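Local structure of SusD-like carbohydrate binding protein BF1063 (Bacteroides fragilis NCTC 9343, 3I4G) at residues A[45-50]-A[133-138]. The protein probably binds carbohydrate at the outer membrane of the bacterium. Sequence-based numbering, arbitrary orientation.
Sequences SDWWSY and YFYLAS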
loop_
_atom_site.group_PDB
_atom_site.type_symbol
_atom_site.label_atom_id
_atom_site.label_comp_id
_atom_site.label_asym_id
_atom_site.label_seq_id
_atom_site.Cartn_x
_atom_site.Cartn_y
_atom_site.Cartn_z
ATOM N N SER A 45 -1.202 7.966 10.429
ATOM C CA SER A 45 -0.447 7.906 11.658
ATOM C C SER A 45 0.862 7.163 11.473
ATOM O O SER A 45 1.705 7.164 12.369
ATOM C CB SER A 45 -1.240 7.246 12.787
ATOM O OG SER A 45 -1.565 5.924 12.473
ATOM N N ASP A 46 1.033 6.515 10.327
ATOM C CA ASP A 46 2.223 5.741 10.004
ATOM C C ASP A 46 2.189 5.387 8.544
ATOM O O ASP A 46 1.118 5.366 7.964
ATOM C CB ASP A 46 2.263 4.432 10.784
ATOM C CG ASP A 46 3.597 3.769 10.680
ATOM O OD1 ASP A 46 4.548 4.393 11.188
ATOM O OD2 ASP A 46 3.719 2.679 10.076
ATOM N N TRP A 47 3.338 5.073 7.943
ATOM C CA TRP A 47 3.345 4.569 6.588
ATOM C C TRP A 47 2.507 3.301 6.449
ATOM O O TRP A 47 2.097 2.971 5.330
ATOM C CB TRP A 47 4.783 4.254 6.143
ATOM C CG TRP A 47 5.661 5.477 6.176
ATOM C CD1 TRP A 47 6.585 5.798 7.124
ATOM C CD2 TRP A 47 5.629 6.578 5.259
ATOM N NE1 TRP A 47 7.149 7.033 6.836
ATOM C CE2 TRP A 47 6.584 7.511 5.686
ATOM C CE3 TRP A 47 4.942 6.820 4.064
ATOM C CZ2 TRP A 47 6.828 8.685 4.990
ATOM C CZ3 TRP A 47 5.223 7.987 3.361
ATOM C CH2 TRP A 47 6.132 8.900 3.843
ATOM N N TRP A 48 2.262 2.578 7.540
ATOM C CA TRP A 48 1.528 1.320 7.490
ATOM C C TRP A 48 0.135 1.396 8.084
ATOM O O TRP A 48 -0.534 0.383 8.152
ATOM C CB TRP A 48 2.303 0.209 8.196
ATOM C CG TRP A 48 3.674 0.007 7.619
ATOM C CD1 TRP A 48 4.030 0.099 6.312
ATOM C CD2 TRP A 48 4.882 -0.336 8.331
ATOM N NE1 TRP A 48 5.362 -0.167 6.166
ATOM C CE2 TRP A 48 5.911 -0.419 7.388
ATOM C CE3 TRP A 48 5.182 -0.547 9.663
ATOM C CZ2 TRP A 48 7.213 -0.709 7.735
ATOM C CZ3 TRP A 48 6.475 -0.835 10.014
ATOM C CH2 TRP A 48 7.484 -0.892 9.068
ATOM N N SER A 49 -0.300 2.572 8.532
ATOM C CA SER A 49 -1.658 2.717 9.058
ATOM C C SER A 49 -2.655 2.672 7.902
ATOM O O SER A 49 -2.273 2.729 6.719
ATOM C CB SER A 49 -1.823 4.002 9.856
ATOM O OG SER A 49 -1.923 5.157 9.025
ATOM N N TYR A 50 -3.934 2.545 8.186
ATOM C CA TYR A 50 -4.859 2.381 7.048
ATOM C C TYR A 50 -4.883 3.622 6.166
ATOM O O TYR A 50 -4.980 3.507 4.948
ATOM C CB TYR A 50 -6.268 1.907 7.469
ATOM C CG TYR A 50 -7.202 2.870 8.139
ATOM C CD1 TYR A 50 -7.858 3.832 7.396
ATOM C CD2 TYR A 50 -7.474 2.820 9.490
ATOM C CE1 TYR A 50 -8.748 4.682 7.971
ATOM C CE2 TYR A 50 -8.374 3.704 10.064
ATOM C CZ TYR A 50 -9.003 4.606 9.315
ATOM O OH TYR A 50 -9.892 5.461 9.950
ATOM N N TYR A 133 13.344 5.762 6.819
ATOM C CA TYR A 133 14.175 6.425 5.829
ATOM C C TYR A 133 13.820 5.949 4.405
ATOM O O TYR A 133 13.903 6.723 3.481
ATOM C CB TYR A 133 15.667 6.245 6.153
ATOM C CG TYR A 133 16.078 7.138 7.281
ATOM C CD1 TYR A 133 16.105 8.505 7.104
ATOM C CD2 TYR A 133 16.392 6.628 8.539
ATOM C CE1 TYR A 133 16.446 9.344 8.134
ATOM C CE2 TYR A 133 16.777 7.468 9.574
ATOM C CZ TYR A 133 16.784 8.820 9.359
ATOM O OH TYR A 133 17.136 9.740 10.387
ATOM N N PHE A 134 13.426 4.686 4.240
ATOM C CA PHE A 134 13.007 4.167 2.953
ATOM C C PHE A 134 11.819 4.952 2.416
ATOM O O PHE A 134 11.831 5.377 1.255
ATOM C CB PHE A 134 12.674 2.656 3.084
ATOM C CG PHE A 134 11.894 2.116 1.923
ATOM C CD1 PHE A 134 12.516 1.698 0.771
ATOM C CD2 PHE A 134 10.514 2.069 1.976
ATOM C CE1 PHE A 134 11.800 1.263 -0.294
ATOM C CE2 PHE A 134 9.778 1.616 0.905
ATOM C CZ PHE A 134 10.437 1.223 -0.232
ATOM N N TYR A 135 10.817 5.153 3.234
ATOM C CA TYR A 135 9.667 5.930 2.795
ATOM C C TYR A 135 9.983 7.439 2.652
ATOM O O TYR A 135 9.587 8.059 1.677
ATOM C CB TYR A 135 8.472 5.699 3.718
ATOM C CG TYR A 135 7.892 4.320 3.676
ATOM C CD1 TYR A 135 7.165 3.900 2.574
ATOM C CD2 TYR A 135 8.014 3.446 4.735
ATOM C CE1 TYR A 135 6.641 2.622 2.527
ATOM C CE2 TYR A 135 7.505 2.178 4.693
ATOM C CZ TYR A 135 6.824 1.776 3.571
ATOM O OH TYR A 135 6.283 0.511 3.531
ATOM N N LEU A 136 10.729 8.020 3.587
ATOM C CA LEU A 136 11.153 9.410 3.400
ATOM C C LEU A 136 11.899 9.606 2.094
ATOM O O LEU A 136 11.674 10.569 1.355
ATOM C CB LEU A 136 11.998 9.863 4.572
ATOM C CG LEU A 136 11.307 10.030 5.921
ATOM C CD1 LEU A 136 12.360 10.170 6.990
ATOM C CD2 LEU A 136 10.374 11.220 5.896
ATOM N N ALA A 137 12.843 8.722 1.822
ATOM C CA ALA A 137 13.647 8.758 0.597
ATOM C C ALA A 137 12.813 8.518 -0.663
ATOM O O ALA A 137 13.182 9.001 -1.720
ATOM C CB ALA A 137 14.788 7.695 0.649
ATOM N N SER A 138 11.709 7.778 -0.547
ATOM C CA SER A 138 10.851 7.569 -1.691
ATOM C C SER A 138 10.135 8.841 -2.134
ATOM O O SER A 138 9.909 9.044 -3.337
ATOM C CB SER A 138 9.803 6.501 -1.369
ATOM O OG SER A 138 10.381 5.214 -1.167
#
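The rings of Trp47 and Tyr135 lie nearly parallel, their planes 13° apart, in an offset stack with the five-membered ring centroid 4.4 Å from the tyrosine centroid. With CG anti to the carbonyl carbon in both residues (chi1 -60° in Trp47, -67° in Tyr135), the two side chains overlap head to tail, and each covers the other's root: Tyr135 CB sits over the indole face, 3.3 Å from Trp47 CE2, while Trp47 CB rests over the tyrosine ring, 3.8 Å from its centroid, giving a reciprocal pair of CH-pi contacts. Phe134 CD2 covers the other tyrosine face, so the phenol is clamped on both sides. The Trp48 side chain stands roughly perpendicular to that of Tyr135 and points its NE1 at the phenol oxygen; this moderately bent hydrogen bond, Trp48 NE1 to Tyr135 OH at 2.9 Å, lies close to the indole plane and fixes the end of the tyrosine. Trp47 NE1 instead is hydrogen-bonded to Ser95 OG on helix 86-109. In the loop itself, Asp46 to Ser49 form a type I beta turn. This buried aromatic cluster packs the loop before helix 50-54 against helix 116-139, within the helical part of a SusD-like fold.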